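Two-component response regulator, LuxR family (Aurantimonas sp., PDB 3CZ5) probably acts as a DNA-binding response regulator of a two-component system, this chain being its receiver domain, which is expected to be switched by phosphorylation of an aspartate. Local coordinates at residues T5-L10 with T51-V56; R81-T86 with Q117-I122. One frame throughout, in Å; residues are numbered along the deposited sequence.

Contact 1. Residues T5-L10 with T51-V56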
loop_
_atom_site.group_PDB
_atom_site.type_symbol
_atom_site.label_atom_id
_atom_site.label_comp_id
_atom_site.label_asym_id
_atom_site.label_seq_id
_atom_site.Cartn_x
_atom_site.Cartn_y
_atom_site.Cartn_z
ATOM N N THR A 5 6.591 -16.605 5.192
ATOM C CA THR A 5 5.093 -16.514 5.165
ATOM C C THR A 5 4.453 -15.081 5.311
ATOM O O THR A 5 5.232 -14.136 5.386
ATOM C CB THR A 5 4.581 -17.489 6.256
ATOM O OG1 THR A 5 3.176 -17.642 6.140
ATOM C CG2 THR A 5 4.995 -16.994 7.673
ATOM N N ALA A 6 3.101 -14.892 5.304
ATOM C CA ALA A 6 2.452 -13.495 5.449
ATOM C C ALA A 6 0.919 -13.268 5.311
ATOM O O ALA A 6 0.281 -13.700 4.351
ATOM C CB ALA A 6 3.140 -12.502 4.584
ATOM N N ARG A 7 0.306 -12.546 6.237
ATOM C CA ARG A 7 -1.127 -12.258 6.093
ATOM C C ARG A 7 -1.333 -10.814 5.608
ATOM O O ARG A 7 -0.726 -9.933 6.199
ATOM C CB ARG A 7 -1.844 -12.488 7.425
ATOM C CG ARG A 7 -1.609 -13.899 7.992
ATOM C CD ARG A 7 -2.159 -14.148 9.449
ATOM N NE ARG A 7 -3.611 -13.941 9.626
ATOM C CZ ARG A 7 -4.144 -12.830 10.203
ATOM N NH1 ARG A 7 -3.330 -11.836 10.674
ATOM N NH2 ARG A 7 -5.490 -12.685 10.358
ATOM N N ILE A 8 -2.177 -10.562 4.576
ATOM C CA ILE A 8 -2.337 -9.222 3.966
ATOM C C ILE A 8 -3.802 -8.682 3.957
ATOM O O ILE A 8 -4.757 -9.448 3.782
ATOM C CB ILE A 8 -1.783 -9.209 2.462
ATOM C CG1 ILE A 8 -0.245 -9.428 2.386
ATOM C CG2 ILE A 8 -2.146 -7.924 1.720
ATOM C CD1 ILE A 8 0.199 -10.701 1.654
ATOM N N MET A 9 -3.975 -7.361 4.121
ATOM C CA MET A 9 -5.256 -6.709 3.969
ATOM C C MET A 9 -5.262 -5.822 2.701
ATOM O O MET A 9 -4.252 -5.121 2.445
ATOM C CB MET A 9 -5.462 -5.822 5.159
ATOM C CG MET A 9 -6.793 -4.974 5.128
ATOM S SD MET A 9 -7.107 -4.262 6.799
ATOM C CE MET A 9 -8.829 -4.191 6.605
ATOM N N LEU A 10 -6.343 -5.869 1.912
ATOM C CA LEU A 10 -6.495 -5.048 0.743
ATOM C C LEU A 10 -7.605 -4.070 0.952
ATOM O O LEU A 10 -8.730 -4.446 1.303
ATOM C CB LEU A 10 -6.937 -5.844 -0.487
ATOM C CG LEU A 10 -5.915 -6.220 -1.531
ATOM C CD1 LEU A 10 -4.930 -6.923 -0.662
ATOM C CD2 LEU A 10 -6.541 -7.156 -2.467
ATOM N N THR A 51 -5.102 -7.490 12.521
ATOM C CA THR A 51 -3.733 -6.964 12.659
ATOM C C THR A 51 -2.785 -7.700 11.696
ATOM O O THR A 51 -1.934 -8.447 12.175
ATOM C CB THR A 51 -3.204 -7.235 14.065
ATOM O OG1 THR A 51 -3.268 -8.641 14.335
ATOM C CG2 THR A 51 -4.050 -6.466 15.142
ATOM N N PRO A 52 -2.933 -7.475 10.352
ATOM C CA PRO A 52 -2.152 -8.145 9.333
ATOM C C PRO A 52 -0.707 -7.675 9.243
ATOM O O PRO A 52 -0.326 -6.648 9.820
ATOM C CB PRO A 52 -2.839 -7.713 8.044
ATOM C CG PRO A 52 -3.375 -6.329 8.368
ATOM C CD PRO A 52 -3.812 -6.433 9.777
ATOM N N ASP A 53 0.089 -8.423 8.500
ATOM C CA ASP A 53 1.472 -8.154 8.438
ATOM C C ASP A 53 1.697 -6.991 7.540
ATOM O O ASP A 53 2.760 -6.407 7.573
ATOM C CB ASP A 53 2.180 -9.343 7.861
ATOM C CG ASP A 53 2.056 -10.558 8.737
ATOM O OD1 ASP A 53 2.398 -10.441 9.928
ATOM O OD2 ASP A 53 1.647 -11.650 8.267
ATOM N N ILE A 54 0.737 -6.648 6.713
ATOM C CA ILE A 54 0.948 -5.554 5.778
ATOM C C ILE A 54 -0.369 -5.258 5.188
ATOM O O ILE A 54 -1.126 -6.202 4.816
ATOM C CB ILE A 54 1.842 -5.930 4.575
ATOM C CG1 ILE A 54 2.011 -4.734 3.645
ATOM C CG2 ILE A 54 1.239 -7.082 3.677
ATOM C CD1 ILE A 54 3.416 -4.728 2.927
ATOM N N VAL A 55 -0.661 -3.966 5.075
ATOM C CA VAL A 55 -1.871 -3.567 4.373
ATOM C C VAL A 55 -1.528 -2.879 3.071
ATOM O O VAL A 55 -0.582 -2.116 3.023
ATOM C CB VAL A 55 -2.774 -2.718 5.268
ATOM C CG1 VAL A 55 -1.992 -2.083 6.385
ATOM C CG2 VAL A 55 -3.562 -1.713 4.461
ATOM N N VAL A 56 -2.235 -3.240 2.005
ATOM C CA VAL A 56 -2.159 -2.563 0.712
ATOM C C VAL A 56 -3.396 -1.735 0.379
ATOM O O VAL A 56 -4.501 -2.278 0.263
ATOM C CB VAL A 56 -2.128 -3.542 -0.426
ATOM C CG1 VAL A 56 -2.303 -2.774 -1.798
ATOM C CG2 VAL A 56 -0.854 -4.369 -0.370
#

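Contact 2. Residues R81-T86 with Q117-I122. With PO4 (phosphate ion), chain E.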
loop_
_atom_site.group_PDB
_atom_site.type_symbol
_atom_site.label_atom_id
_atom_site.label_comp_id
_atom_site.label_asym_id
_atom_site.label_seq_id
_atom_site.Cartn_x
_atom_site.Cartn_y
_atom_site.Cartn_z
ATOM N N ARG A 81 2.817 -1.602 8.820
ATOM C CA ARG A 81 3.345 -1.578 7.483
ATOM C C ARG A 81 2.239 -1.355 6.396
ATOM O O ARG A 81 1.508 -2.308 6.021
ATOM C CB ARG A 81 4.125 -2.870 7.244
ATOM C CG ARG A 81 5.435 -2.906 7.945
ATOM C CD ARG A 81 5.861 -4.310 8.202
ATOM N NE ARG A 81 7.342 -4.442 8.298
ATOM C CZ ARG A 81 8.014 -5.508 8.803
ATOM N NH1 ARG A 81 7.328 -6.553 9.301
ATOM N NH2 ARG A 81 9.350 -5.518 8.824
ATOM N N ILE A 82 2.140 -0.135 5.864
ATOM C CA ILE A 82 1.193 0.133 4.781
ATOM C C ILE A 82 1.827 0.414 3.420
ATOM O O ILE A 82 2.732 1.243 3.327
ATOM C CB ILE A 82 0.279 1.369 5.110
ATOM C CG1 ILE A 82 -0.511 1.148 6.407
ATOM C CG2 ILE A 82 -0.671 1.680 3.939
ATOM C CD1 ILE A 82 0.193 1.675 7.570
ATOM N N LEU A 83 1.338 -0.226 2.355
ATOM C CA LEU A 83 1.838 0.003 0.989
ATOM C C LEU A 83 0.780 0.772 0.227
ATOM O O LEU A 83 -0.282 0.245 -0.051
ATOM C CB LEU A 83 2.094 -1.321 0.313
ATOM C CG LEU A 83 2.230 -1.375 -1.213
ATOM C CD1 LEU A 83 3.318 -0.536 -1.717
ATOM C CD2 LEU A 83 2.686 -2.732 -1.730
ATOM N N ILE A 84 0.982 2.043 -0.063
ATOM C CA ILE A 84 0.025 2.681 -0.937
ATOM C C ILE A 84 0.259 2.129 -2.338
ATOM O O ILE A 84 1.453 2.046 -2.791
ATOM C CB ILE A 84 0.242 4.102 -1.109
ATOM C CG1 ILE A 84 -0.028 4.889 0.183
ATOM C CG2 ILE A 84 -0.730 4.498 -2.216
ATOM C CD1 ILE A 84 -0.902 4.211 1.210
ATOM N N PHE A 85 -0.839 1.735 -3.008
ATOM C CA PHE A 85 -0.847 1.156 -4.359
ATOM C C PHE A 85 -1.857 1.947 -5.133
ATOM O O PHE A 85 -3.032 1.960 -4.775
ATOM C CB PHE A 85 -1.349 -0.241 -4.333
ATOM C CG PHE A 85 -1.097 -1.012 -5.603
ATOM C CD1 PHE A 85 -0.004 -0.707 -6.449
ATOM C CD2 PHE A 85 -1.912 -2.090 -5.952
ATOM C CE1 PHE A 85 0.231 -1.454 -7.602
ATOM C CE2 PHE A 85 -1.676 -2.799 -7.104
ATOM C CZ PHE A 85 -0.601 -2.502 -7.895
ATOM N N THR A 86 -1.407 2.635 -6.176
ATOM C CA THR A 86 -2.254 3.649 -6.746
ATOM C C THR A 86 -2.014 3.945 -8.249
ATOM O O THR A 86 -1.040 3.591 -8.874
ATOM C CB THR A 86 -2.057 4.923 -5.962
ATOM O OG1 THR A 86 -2.900 5.923 -6.521
ATOM C CG2 THR A 86 -0.631 5.350 -6.090
ATOM N N GLN A 117 6.830 -7.765 -5.463
ATOM C CA GLN A 117 8.135 -7.225 -5.034
ATOM C C GLN A 117 8.068 -6.196 -3.888
ATOM O O GLN A 117 8.702 -6.383 -2.822
ATOM C CB GLN A 117 8.850 -6.547 -6.198
ATOM C CG GLN A 117 8.978 -7.353 -7.404
ATOM C CD GLN A 117 10.205 -8.123 -7.282
ATOM O OE1 GLN A 117 11.136 -7.693 -6.582
ATOM N NE2 GLN A 117 10.254 -9.295 -7.934
ATOM N N ALA A 118 7.353 -5.094 -4.118
ATOM C CA ALA A 118 7.134 -4.119 -3.045
ATOM C C ALA A 118 6.689 -4.813 -1.752
ATOM O O ALA A 118 7.374 -4.779 -0.738
ATOM C CB ALA A 118 6.098 -3.142 -3.464
ATOM N N ILE A 119 5.535 -5.444 -1.764
ATOM C CA ILE A 119 5.151 -6.213 -0.583
ATOM C C ILE A 119 6.355 -7.032 0.041
ATOM O O ILE A 119 6.564 -7.021 1.274
ATOM C CB ILE A 119 4.063 -7.188 -0.963
ATOM C CG1 ILE A 119 2.787 -6.451 -1.255
ATOM C CG2 ILE A 119 3.820 -8.240 0.111
ATOM C CD1 ILE A 119 1.740 -7.371 -1.885
ATOM N N GLU A 120 7.084 -7.745 -0.825
ATOM C CA GLU A 120 8.222 -8.557 -0.449
ATOM C C GLU A 120 9.266 -7.740 0.302
ATOM O O GLU A 120 9.704 -8.135 1.395
ATOM C CB GLU A 120 8.905 -9.160 -1.673
ATOM C CG GLU A 120 7.977 -9.963 -2.553
ATOM C CD GLU A 120 8.608 -11.279 -3.072
ATOM O OE1 GLU A 120 8.084 -12.372 -2.678
ATOM O OE2 GLU A 120 9.611 -11.209 -3.863
ATOM N N ALA A 121 9.664 -6.614 -0.281
ATOM C CA ALA A 121 10.672 -5.727 0.309
ATOM C C ALA A 121 10.258 -5.020 1.543
ATOM O O ALA A 121 11.125 -4.658 2.335
ATOM C CB ALA A 121 11.049 -4.677 -0.649
ATOM N N ILE A 122 8.975 -4.685 1.645
ATOM C CA ILE A 122 8.487 -3.987 2.823
ATOM C C ILE A 122 8.616 -4.951 4.016
ATOM O O ILE A 122 9.094 -4.578 5.129
ATOM C CB ILE A 122 7.045 -3.522 2.652
ATOM C CG1 ILE A 122 7.028 -2.116 2.103
ATOM C CG2 ILE A 122 6.393 -3.384 3.961
ATOM C CD1 ILE A 122 5.895 -1.884 1.079
HETATM P P PO4 E . -6.408 4.654 -6.745
HETATM O O1 PO4 E . -6.447 5.587 -7.905
HETATM O O2 PO4 E . -6.094 3.207 -7.053
HETATM O O3 PO4 E . -5.475 5.170 -5.686
HETATM O O4 PO4 E . -7.823 4.930 -6.310
#

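Contact 1. Residues T5-L10 with T51-V56
Met9 and Val55 pair as neighbours in a parallel sheet, where the short strands 6-10 and 54-56 run 4.7 Å apart at their closest with an angle of 28° between their directions. Two backbone bonds grip Met9: its N donates to Ile54 O, and its O accepts Val56 N at 2.8 Å. Toward the N-terminal end of the pairing Arg7 and Asp53 continue the link. Asp53 N donates to Arg7 O at 2.9 Å, while the carboxylate of Asp53 turns back to take Arg7 N, with OD2 at 2.6 Å from that N; the N-H points straight at OD2, which accepts through its anti lone pair. The torsion of Asp53 (chi1 -64°) sets CG beside its own backbone N, and from there both groups can face Arg7.

The guanidinium of Arg7 does not join this grip. Its chain bends at chi3 (59°) and carries the head toward the turn, where NH1 bonds to Thr50 O and Thr51 O stands at the guanidinium edge. On the face with Met9 and Val55, Pro52 brings CG to 3.9 Å from Met9 CB, and Val55 CB lies 4.1 Å from that same carbon. Met9 then extends away to Leu46, a reach suited to its long, flexible chain. On the other face the branched aliphatics suit a buried strand: Ile8 CG2 comes within 4.3 Å of Val56 CG2, and Leu10 CD1 within 4.4 Å of Val56 CB.

Such pairing of the first and third strands is that of the CheY-like receiver fold. Apolar side chains cover both faces of the sheet, and just ahead of the Met9-Val55 pairing a side-chain carboxylate takes the place of a backbone carbonyl as acceptor, its negative charge probably strengthening the bond to Arg7 N.

Contact 2. Residues R81-T86 with Q117-I122
Leu83 meets Ala118, Ile119 and Ile122 in an apolar contact between strand 82-86 and the helix packed on the sheet, the two running nearly antiparallel at 160° with their axes 9.6 Å apart. With CG anti to the backbone N (chi1 163°), Leu83 sends its branch to the helix: CD2 lies 3.8 Å from Ala118 CB and equally far from Ile119 CG1. One turn on from Ala118, Ile122 CD1 lies against Leu83 CB at 3.9 Å. The small Ala118 lets the helix come close to the leucine, while the branched Ile122 fills the space beside it.

The aliphatic part of Arg81 runs antiparallel alongside Ile122, CB at 4.0 Å from Ile122 CG2, and its extended chain brings the guanidinium near Ile122 O without hydrogen bonding to it. An alanine here would lose that chain and would probably leave one flank of Ile122 without its cover.

Polar bonding lies at the strand's far end: Thr86 OG1 donates to O3 of a phosphate ion, probably from the crystallisation liquor, at 2.8 Å; Lys108 NZ and the backbone N of Leu59 and Thr60 also bind it. Apolar packing thus holds helix to strand, while Thr86 offers a hydroxyl to an anion near the predicted phosphorylation site, Asp58.

How the contacts relate
From the N terminus, contact 1 closes first: the chain leaves strand 6-11, passes through helix 15-25, strand 31-37 and helix 40-48, and returns at 51-56 beside its start. Contact 2 opens only after helix 66-76, and its loop, holding helix 91-99 and strand 104-107, closes on helix 114-122. The two loops therefore follow in series, neither nested nor crossed. They meet in the sheet, since strands 54-57 and 82-86 are neighbours, with probable hydrogen bonds from Leu83 N to Val55 O and from Val55 N to Arg81 O. Ile54 also packs on Ile122, so contact 1 ties strand to strand and contact 2 ties the sheet to helix 114-122, one of the helices packed on it.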